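Local coordinates for class I SAM-dependent methyltransferase (Silicibacter pomeroyi DSS-3, PDB 3CVO), which is of unknown function but probably transfers methyl groups from S-adenosylmethionine to an unidentified substrate, at residues V33-G38 against R121-V126; H53-E58 against N83-D88. All coordinates share one frame; numbering follows the deposited sequence.

Contact 1: residues V33-G38 against R121-V126; sequences VILEYG and RHPDVV. With EDO (1,2-ethanediol), chain H; EDO (1,2-ethanediol), chain J.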
ATOM      1  N   VAL A  33     -15.037 -23.304   1.042  1.00 19.76           N
ATOM      2  CA  VAL A  33     -13.693 -22.775   0.762  1.00 18.60           C
ATOM      3  C   VAL A  33     -13.199 -22.053   1.994  1.00 20.04           C
ATOM      4  O   VAL A  33     -13.852 -21.168   2.524  1.00 19.31           O
ATOM      5  CB  VAL A  33     -13.632 -21.872  -0.543  1.00 20.35           C
ATOM      6  CG1 VAL A  33     -12.184 -21.395  -0.854  1.00 18.17           C
ATOM      7  CG2 VAL A  33     -14.221 -22.630  -1.729  1.00 16.74           C
ATOM      8  N   ILE A  34     -12.009 -22.468   2.437  1.00 18.38           N
ATOM      9  CA  ILE A  34     -11.406 -21.954   3.658  1.00 19.21           C
ATOM     10  C   ILE A  34     -10.044 -21.373   3.334  1.00 19.00           C
ATOM     11  O   ILE A  34      -9.251 -22.008   2.704  1.00 21.45           O
ATOM     12  CB  ILE A  34     -11.203 -23.096   4.743  1.00 18.54           C
ATOM     13  CG1 ILE A  34     -12.546 -23.664   5.214  1.00 19.51           C
ATOM     14  CG2 ILE A  34     -10.369 -22.558   5.954  1.00 19.07           C
ATOM     15  CD1 ILE A  34     -12.501 -25.142   5.761  1.00 14.77           C
ATOM     16  N   LEU A  35      -9.815 -20.147   3.776  1.00 19.88           N
ATOM     17  CA  LEU A  35      -8.508 -19.524   3.647  1.00 19.52           C
ATOM     18  C   LEU A  35      -7.992 -19.243   5.038  1.00 21.05           C
ATOM     19  O   LEU A  35      -8.695 -18.647   5.844  1.00 20.82           O
ATOM     20  CB  LEU A  35      -8.612 -18.199   2.829  1.00 18.67           C
ATOM     21  CG  LEU A  35      -7.431 -17.217   2.967  1.00 22.74           C
ATOM     22  CD1 LEU A  35      -6.149 -17.939   2.460  1.00 17.73           C
ATOM     23  CD2 LEU A  35      -7.667 -15.870   2.245  1.00 20.78           C
ATOM     24  N   GLU A  36      -6.776 -19.699   5.313  1.00 20.32           N
ATOM     25  CA  GLU A  36      -6.127 -19.433   6.573  1.00 21.03           C
ATOM     26  C   GLU A  36      -4.863 -18.655   6.399  1.00 20.98           C
ATOM     27  O   GLU A  36      -4.079 -18.837   5.454  1.00 19.37           O
ATOM     28  CB  GLU A  36      -5.784 -20.742   7.315  1.00 21.65           C
ATOM     29  CG  GLU A  36      -6.847 -21.753   7.487  1.00 23.71           C
ATOM     30  CD  GLU A  36      -6.350 -22.927   8.310  1.00 23.24           C
ATOM     31  OE1 GLU A  36      -5.257 -23.461   7.964  1.00 23.45           O
ATOM     32  OE2 GLU A  36      -7.026 -23.302   9.318  1.00 22.82           O
ATOM     33  N   TYR A  37      -4.673 -17.734   7.321  1.00 19.78           N
ATOM     34  CA  TYR A  37      -3.347 -17.144   7.485  1.00 19.76           C
ATOM     35  C   TYR A  37      -2.761 -17.705   8.772  1.00 21.42           C
ATOM     36  O   TYR A  37      -3.315 -17.496   9.839  1.00 23.18           O
ATOM     37  CB  TYR A  37      -3.470 -15.644   7.582  1.00 18.15           C
ATOM     38  CG  TYR A  37      -3.945 -14.914   6.346  1.00 20.10           C
ATOM     39  CD1 TYR A  37      -3.066 -14.537   5.364  1.00 19.14           C
ATOM     40  CD2 TYR A  37      -5.285 -14.560   6.200  1.00 22.31           C
ATOM     41  CE1 TYR A  37      -3.488 -13.796   4.245  1.00 18.25           C
ATOM     42  CE2 TYR A  37      -5.728 -13.819   5.107  1.00 21.94           C
ATOM     43  CZ  TYR A  37      -4.815 -13.439   4.125  1.00 19.36           C
ATOM     44  OH  TYR A  37      -5.158 -12.652   3.050  1.00 20.52           O
ATOM     45  N   GLY A  38      -1.669 -18.443   8.656  1.00 19.61           N
ATOM     46  CA  GLY A  38      -1.182 -19.267   9.747  1.00 21.53           C
ATOM     47  C   GLY A  38      -1.626 -20.686   9.511  1.00 24.80           C
ATOM     48  O   GLY A  38      -2.738 -20.922   9.064  1.00 32.23           O
ATOM     49  N   ARG A 121      -9.953 -19.559  -5.477  1.00 24.15           N
ATOM     50  CA  ARG A 121     -11.347 -19.819  -5.157  1.00 25.23           C
ATOM     51  C   ARG A 121     -11.760 -18.852  -4.054  1.00 22.55           C
ATOM     52  O   ARG A 121     -11.099 -18.740  -3.032  1.00 23.99           O
ATOM     53  CB  ARG A 121     -11.525 -21.259  -4.644  1.00 27.60           C
ATOM     54  CG  ARG A 121     -11.008 -22.378  -5.575  1.00 32.48           C
ATOM     55  CD  ARG A 121     -12.062 -23.002  -6.434  1.00 39.21           C
ATOM     56  NE  ARG A 121     -13.277 -23.397  -5.708  1.00 46.33           N
ATOM     57  CZ  ARG A 121     -13.496 -24.604  -5.192  1.00 48.23           C
ATOM     58  NH1 ARG A 121     -12.576 -25.556  -5.298  1.00 48.95           N
ATOM     59  NH2 ARG A 121     -14.640 -24.857  -4.557  1.00 42.47           N
ATOM     60  N   HIS A 122     -12.866 -18.167  -4.255  1.00 23.10           N
ATOM     61  CA  HIS A 122     -13.345 -17.198  -3.268  1.00 18.53           C
ATOM     62  C   HIS A 122     -13.687 -17.918  -1.959  1.00 23.04           C
ATOM     63  O   HIS A 122     -14.465 -18.870  -1.934  1.00 22.72           O
ATOM     64  CB  HIS A 122     -14.598 -16.434  -3.753  1.00 20.13           C
ATOM     65  CG  HIS A 122     -14.885 -15.187  -2.984  1.00 21.03           C
ATOM     66  ND1 HIS A 122     -15.226 -15.183  -1.644  1.00 23.53           N
ATOM     67  CD2 HIS A 122     -14.934 -13.893  -3.387  1.00 21.67           C
ATOM     68  CE1 HIS A 122     -15.436 -13.934  -1.254  1.00 23.77           C
ATOM     69  NE2 HIS A 122     -15.250 -13.135  -2.288  1.00 19.38           N
ATOM     70  N   PRO A 123     -13.125 -17.438  -0.857  1.00 20.16           N
ATOM     71  CA  PRO A 123     -13.382 -18.089   0.432  1.00 20.71           C
ATOM     72  C   PRO A 123     -14.761 -17.813   0.925  1.00 22.10           C
ATOM     73  O   PRO A 123     -15.407 -16.827   0.520  1.00 18.84           O
ATOM     74  CB  PRO A 123     -12.354 -17.459   1.388  1.00 24.04           C
ATOM     75  CG  PRO A 123     -11.507 -16.610   0.598  1.00 23.71           C
ATOM     76  CD  PRO A 123     -12.051 -16.442  -0.790  1.00 25.75           C
ATOM     77  N   ASP A 124     -15.197 -18.725   1.780  1.00 20.90           N
ATOM     78  CA  ASP A 124     -16.418 -18.576   2.566  1.00 21.30           C
ATOM     79  C   ASP A 124     -16.081 -18.155   3.975  1.00 21.36           C
ATOM     80  O   ASP A 124     -16.819 -17.418   4.596  1.00 19.88           O
ATOM     81  CB  ASP A 124     -17.156 -19.888   2.598  1.00 23.88           C
ATOM     82  CG  ASP A 124     -17.590 -20.334   1.210  1.00 26.44           C
ATOM     83  OD1 ASP A 124     -18.148 -19.483   0.498  1.00 25.17           O
ATOM     84  OD2 ASP A 124     -17.366 -21.507   0.838  1.00 26.49           O
ATOM     85  N   VAL A 125     -14.950 -18.658   4.462  1.00 22.28           N
ATOM     86  CA  VAL A 125     -14.401 -18.284   5.777  1.00 18.68           C
ATOM     87  C   VAL A 125     -12.928 -17.983   5.657  1.00 18.95           C
ATOM     88  O   VAL A 125     -12.199 -18.603   4.901  1.00 18.73           O
ATOM     89  CB  VAL A 125     -14.648 -19.392   6.876  1.00 22.10           C
ATOM     90  CG1 VAL A 125     -13.825 -20.645   6.587  1.00 24.18           C
ATOM     91  CG2 VAL A 125     -14.300 -18.861   8.250  1.00 18.58           C
ATOM     92  N   VAL A 126     -12.510 -16.952   6.381  1.00 19.31           N
ATOM     93  CA  VAL A 126     -11.089 -16.596   6.518  1.00 21.50           C
ATOM     94  C   VAL A 126     -10.694 -16.616   7.975  1.00 21.64           C
ATOM     95  O   VAL A 126     -11.344 -16.023   8.858  1.00 20.98           O
ATOM     96  CB  VAL A 126     -10.763 -15.187   5.932  1.00 23.00           C
ATOM     97  CG1 VAL A 126      -9.259 -14.787   6.146  1.00 16.52           C
ATOM     98  CG2 VAL A 126     -11.167 -15.135   4.444  1.00 20.68           C
TER
HETATM   99  C1  EDO H 205      -8.382 -18.444  -1.612  1.00 26.49           C
HETATM  100  O1  EDO H 205      -9.463 -19.286  -1.151  1.00 23.52           O
HETATM  101  C2  EDO H 205      -7.286 -19.228  -2.306  1.00 25.02           C
HETATM  102  O2  EDO H 205      -7.774 -19.823  -3.513  1.00 26.13           O
HETATM  103  C1  EDO J 207     -15.222 -18.940  -6.783  1.00 51.74           C
HETATM  104  O1  EDO J 207     -14.178 -18.030  -7.181  1.00 50.39           O
HETATM  105  C2  EDO J 207     -14.880 -20.365  -7.206  1.00 47.56           C
HETATM  106  O2  EDO J 207     -15.374 -21.274  -6.207  1.00 52.21           O

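Contact 2: residues H53-E58 against N83-D88; sequences HVTSVE and NIVWTD. With EDO (1,2-ethanediol), chain M; EDO (1,2-ethanediol), chain O.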
ATOM      1  N   HIS A  53     -12.073 -26.982   0.325  1.00 22.93           N
ATOM      2  CA  HIS A  53     -10.913 -26.490  -0.364  1.00 22.89           C
ATOM      3  C   HIS A  53     -10.210 -25.527   0.589  1.00 24.90           C
ATOM      4  O   HIS A  53     -10.795 -24.529   0.971  1.00 21.24           O
ATOM      5  CB  HIS A  53     -11.302 -25.759  -1.644  1.00 23.63           C
ATOM      6  CG  HIS A  53     -10.133 -25.217  -2.403  1.00 31.33           C
ATOM      7  ND1 HIS A  53      -9.568 -25.878  -3.474  1.00 32.31           N
ATOM      8  CD2 HIS A  53      -9.397 -24.090  -2.223  1.00 26.79           C
ATOM      9  CE1 HIS A  53      -8.545 -25.175  -3.929  1.00 37.44           C
ATOM     10  NE2 HIS A  53      -8.427 -24.083  -3.193  1.00 31.21           N
ATOM     11  N   VAL A  54      -8.978 -25.884   0.958  1.00 21.82           N
ATOM     12  CA  VAL A  54      -8.233 -25.217   2.015  1.00 21.43           C
ATOM     13  C   VAL A  54      -6.897 -24.701   1.523  1.00 21.21           C
ATOM     14  O   VAL A  54      -6.151 -25.393   0.852  1.00 20.13           O
ATOM     15  CB  VAL A  54      -8.007 -26.158   3.224  1.00 20.53           C
ATOM     16  CG1 VAL A  54      -7.486 -25.339   4.416  1.00 25.45           C
ATOM     17  CG2 VAL A  54      -9.299 -26.914   3.542  1.00 21.03           C
ATOM     18  N   THR A  55      -6.645 -23.434   1.854  1.00 22.45           N
ATOM     19  CA  THR A  55      -5.394 -22.772   1.547  1.00 21.65           C
ATOM     20  C   THR A  55      -4.916 -22.107   2.810  1.00 19.26           C
ATOM     21  O   THR A  55      -5.676 -21.432   3.500  1.00 21.62           O
ATOM     22  CB  THR A  55      -5.507 -21.702   0.393  1.00 21.93           C
ATOM     23  OG1 THR A  55      -6.161 -22.283  -0.733  1.00 22.14           O
ATOM     24  CG2 THR A  55      -4.117 -21.212  -0.033  1.00 22.97           C
ATOM     25  N   SER A  56      -3.667 -22.377   3.142  1.00 18.32           N
ATOM     26  CA  SER A  56      -3.065 -21.856   4.367  1.00 20.06           C
ATOM     27  C   SER A  56      -1.740 -21.183   4.041  1.00 22.87           C
ATOM     28  O   SER A  56      -0.809 -21.792   3.549  1.00 25.36           O
ATOM     29  CB  SER A  56      -2.837 -22.985   5.383  1.00 21.27           C
ATOM     30  OG  SER A  56      -4.038 -23.749   5.571  1.00 28.74           O
ATOM     31  N   VAL A  57      -1.704 -19.892   4.315  1.00 23.10           N
ATOM     32  CA  VAL A  57      -0.547 -19.047   4.068  1.00 21.23           C
ATOM     33  C   VAL A  57       0.366 -19.147   5.272  1.00 19.53           C
ATOM     34  O   VAL A  57      -0.024 -18.985   6.422  1.00 24.58           O
ATOM     35  CB  VAL A  57      -0.993 -17.533   3.819  1.00 21.67           C
ATOM     36  CG1 VAL A  57       0.249 -16.562   3.753  1.00 20.58           C
ATOM     37  CG2 VAL A  57      -1.913 -17.439   2.592  1.00 22.35           C
ATOM     38  N   GLU A  58       1.625 -19.422   5.010  1.00 21.50           N
ATOM     39  CA  GLU A  58       2.556 -19.695   6.103  1.00 19.25           C
ATOM     40  C   GLU A  58       3.938 -19.066   5.852  1.00 18.86           C
ATOM     41  O   GLU A  58       4.524 -19.287   4.811  1.00 21.74           O
ATOM     42  CB  GLU A  58       2.708 -21.227   6.235  1.00 19.64           C
ATOM     43  CG  GLU A  58       3.686 -21.717   7.314  1.00 16.70           C
ATOM     44  CD  GLU A  58       3.362 -21.141   8.700  1.00 25.88           C
ATOM     45  OE1 GLU A  58       2.233 -21.373   9.161  1.00 24.57           O
ATOM     46  OE2 GLU A  58       4.220 -20.417   9.258  1.00 21.94           O
ATOM     47  N   ASN A  83      -3.820 -26.923   0.579  0.50 22.05           N
ATOM     48  CA  ASN A  83      -2.603 -26.342   0.015  0.50 19.14           C
ATOM     49  C   ASN A  83      -1.918 -25.423   1.000  0.50 19.13           C
ATOM     50  O   ASN A  83      -2.383 -24.343   1.296  0.50 15.97           O
ATOM     51  CB  ASN A  83      -2.894 -25.578  -1.292  0.50 20.89           C
ATOM     52  CG  ASN A  83      -3.574 -26.446  -2.327  0.50 18.71           C
ATOM     53  OD1 ASN A  83      -4.641 -26.105  -2.831  0.50 21.93           O
ATOM     54  ND2 ASN A  83      -2.991 -27.590  -2.609  0.50 20.76           N
ATOM     55  N   ILE A  84      -0.763 -25.869   1.459  1.00 18.58           N
ATOM     56  CA  ILE A  84       0.068 -25.099   2.383  1.00 20.65           C
ATOM     57  C   ILE A  84       0.991 -24.248   1.530  1.00 23.42           C
ATOM     58  O   ILE A  84       1.738 -24.767   0.708  1.00 22.32           O
ATOM     59  CB  ILE A  84       0.955 -26.007   3.286  1.00 21.53           C
ATOM     60  CG1 ILE A  84       0.112 -27.004   4.090  1.00 25.02           C
ATOM     61  CG2 ILE A  84       1.868 -25.129   4.181  1.00 18.38           C
ATOM     62  CD1 ILE A  84      -0.886 -26.358   5.037  1.00 20.05           C
ATOM     63  N   VAL A  85       0.898 -22.933   1.703  1.00 22.14           N
ATOM     64  CA  VAL A  85       1.623 -21.974   0.840  1.00 20.45           C
ATOM     65  C   VAL A  85       2.653 -21.187   1.635  1.00 19.93           C
ATOM     66  O   VAL A  85       2.333 -20.225   2.294  1.00 19.83           O
ATOM     67  CB  VAL A  85       0.651 -21.001   0.101  1.00 19.70           C
ATOM     68  CG1 VAL A  85       1.435 -20.109  -0.898  1.00 18.32           C
ATOM     69  CG2 VAL A  85      -0.470 -21.742  -0.624  1.00 21.95           C
ATOM     70  N   TRP A  86       3.897 -21.666   1.587  1.00 19.55           N
ATOM     71  CA  TRP A  86       5.042 -20.934   2.153  1.00 19.80           C
ATOM     72  C   TRP A  86       5.162 -19.617   1.382  1.00 22.69           C
ATOM     73  O   TRP A  86       5.273 -19.591   0.181  1.00 19.89           O
ATOM     74  CB  TRP A  86       6.348 -21.731   2.166  1.00 20.39           C
ATOM     75  CG  TRP A  86       7.430 -20.868   2.668  1.00 17.49           C
ATOM     76  CD1 TRP A  86       7.465 -20.208   3.874  1.00 16.91           C
ATOM     77  CD2 TRP A  86       8.576 -20.442   1.949  1.00 15.30           C
ATOM     78  NE1 TRP A  86       8.579 -19.421   3.954  1.00 19.88           N
ATOM     79  CE2 TRP A  86       9.288 -19.549   2.787  1.00 18.70           C
ATOM     80  CE3 TRP A  86       9.064 -20.699   0.669  1.00 22.49           C
ATOM     81  CZ2 TRP A  86      10.457 -18.950   2.390  1.00 19.69           C
ATOM     82  CZ3 TRP A  86      10.238 -20.131   0.304  1.00 23.98           C
ATOM     83  CH2 TRP A  86      10.939 -19.282   1.161  1.00 23.45           C
ATOM     84  N   THR A  87       5.060 -18.533   2.133  1.00 20.14           N
ATOM     85  CA  THR A  87       5.135 -17.174   1.618  1.00 22.21           C
ATOM     86  C   THR A  87       6.311 -16.476   2.285  1.00 22.42           C
ATOM     87  O   THR A  87       6.299 -16.205   3.452  1.00 21.39           O
ATOM     88  CB  THR A  87       3.784 -16.485   1.853  1.00 22.65           C
ATOM     89  OG1 THR A  87       2.754 -17.343   1.323  1.00 23.82           O
ATOM     90  CG2 THR A  87       3.707 -15.119   1.178  1.00 22.31           C
ATOM     91  N   ASP A  88       7.320 -16.240   1.467  1.00 18.93           N
ATOM     92  CA  ASP A  88       8.684 -15.802   1.836  1.00 19.77           C
ATOM     93  C   ASP A  88       8.687 -14.360   2.293  1.00 20.65           C
ATOM     94  O   ASP A  88       8.429 -13.416   1.491  1.00 21.34           O
ATOM     95  CB  ASP A  88       9.613 -15.970   0.633  1.00 19.50           C
ATOM     96  CG  ASP A  88      11.064 -15.738   0.955  1.00 25.70           C
ATOM     97  OD1 ASP A  88      11.395 -15.451   2.101  1.00 25.29           O
ATOM     98  OD2 ASP A  88      11.895 -15.898   0.034  1.00 24.90           O
TER
HETATM   99  C1  EDO M 210       8.304 -17.350  -2.406  1.00 47.44           C
HETATM  100  O1  EDO M 210       8.884 -18.659  -2.388  1.00 44.60           O
HETATM  101  C2  EDO M 210       7.049 -17.323  -1.530  1.00 34.89           C
HETATM  102  O2  EDO M 210       6.507 -15.953  -1.508  1.00 31.11           O
HETATM  103  C1  EDO O 212      -5.608 -22.248  -5.023  1.00 46.90           C
HETATM  104  O1  EDO O 212      -6.915 -22.123  -4.416  1.00 35.68           O
HETATM  105  C2  EDO O 212      -4.509 -22.260  -3.952  1.00 47.58           C
HETATM  106  O2  EDO O 212      -4.871 -23.161  -2.887  1.00 38.61           O

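Contact 1: residues V33-G38 against R121-V126
Val33 fills the bend that residues 121-123 make before their strand begins, and so opens the parallel pairing of strands 33-37 and 125-128 at the middle of the Rossmann-type sheet of class I methyltransferases. With CG1 anti to the backbone N (chi1 -177°), one methyl is directed at the turn, where Val33 CG1 lies 3.7 Å from Pro123 CA. The other branch meets the guanidinium of Arg121, whose bent chain crosses the valine at about a right angle. Val33 CB rests against His122 O at 3.4 Å. Beyond this bump Val125 lies alongside Ile34 on one face, its CG1 against CG1 and, a little farther off, CG2 of the isoleucine, and Tyr28 of helix 18-30 touches both; on the other, Leu35 CB leans on the Pro123 ring and Val126 CG1 meets the edge of the Tyr37 ring, 3.8 Å from CE2. The Tyr37 hydroxyl itself is bound to Pro111 O. Leu35 N reaches Val125 O at 3.1 Å in a nearly straight bond, whereas Val33 O receives Asp124 N and, weakly, Val125 N. The carboxylate of Asp124 closes the start of the ladder, its other oxygen paired with Arg146: Val33 N donates to Asp124 OD2 at 2.9 Å, on the anti side and 30° out of the carboxylate plane.

Contact 2: residues H53-E58 against N83-D88
Thr55 and Val85 meet through their methyls, CG2 to CG2 at 3.7 Å, on one face of the parallel ladder that closes a beta-alpha-beta unit of the Rossmann fold: strand 53-58, helix 61-73 and strand 81-86. Five backbone hydrogen bonds join the two strands in regular alternation. They begin with Asn83 N to Val54 O at 2.8 Å and finish with Thr87 N to Glu58 O, so the pairing runs one residue past the end of strand 81-86. The short axes diverge by 21°, the usual gentle twist. Further along the Thr55 face, Val57 CG1 lies 3.6 Å from Thr87 OG1. On the opposite face Ser56 CB packs against Ile84 CD1 at 3.9 Å, carried there by a chi2 of -61°, which turns CD1 toward the serine.

A second shell fixes these groups. The Ser56 hydroxyl is bonded to Glu36 on the neighbouring strand, and Thr43 of helix 41-47 touches both Ser56 and Ile84. Glu58 bends at chi2 (55°), which turns its carboxylate from the ladder to Ser39 OG and the backbone N of Asp60. At the start of the pairing an ethanediol, probably from the crystallisation liquor, accepts a bond from His53 NE2 through its O1 at 2.8 Å.

Trp86 closes the other end. Its indole N-H is bonded to Ser59 O and Arg61 of helix 61-73 touches the ring; an alanine here would probably leave Ser59 O without that donor and uncover the last rung of the ladder. The ring approaches that rung obliquely, Trp86 CD1 standing 3.2 Å from Glu58 O.

Contacts 1 and 2 lie about 10 Å apart, centre to centre, in one sheet, and they meet where strands 33-37 and 53-58 run side by side. Contact 1 is the more deeply buried, pairing two strands inside the sheet; contact 2 is partly buried and includes strand 81-86, outermost within this chain. The chemistry follows the place. In contact 1 the strands pack largely through aliphatic and aromatic groups, with a carboxylate at the entrance, whereas contact 2 rests on a five-bond backbone ladder flanked by a mixture of polar and aliphatic side chains. Between them, Glu36 N reaches Thr55 O at 2.7 Å in a probable hydrogen bond, while Arg121 packs on His53.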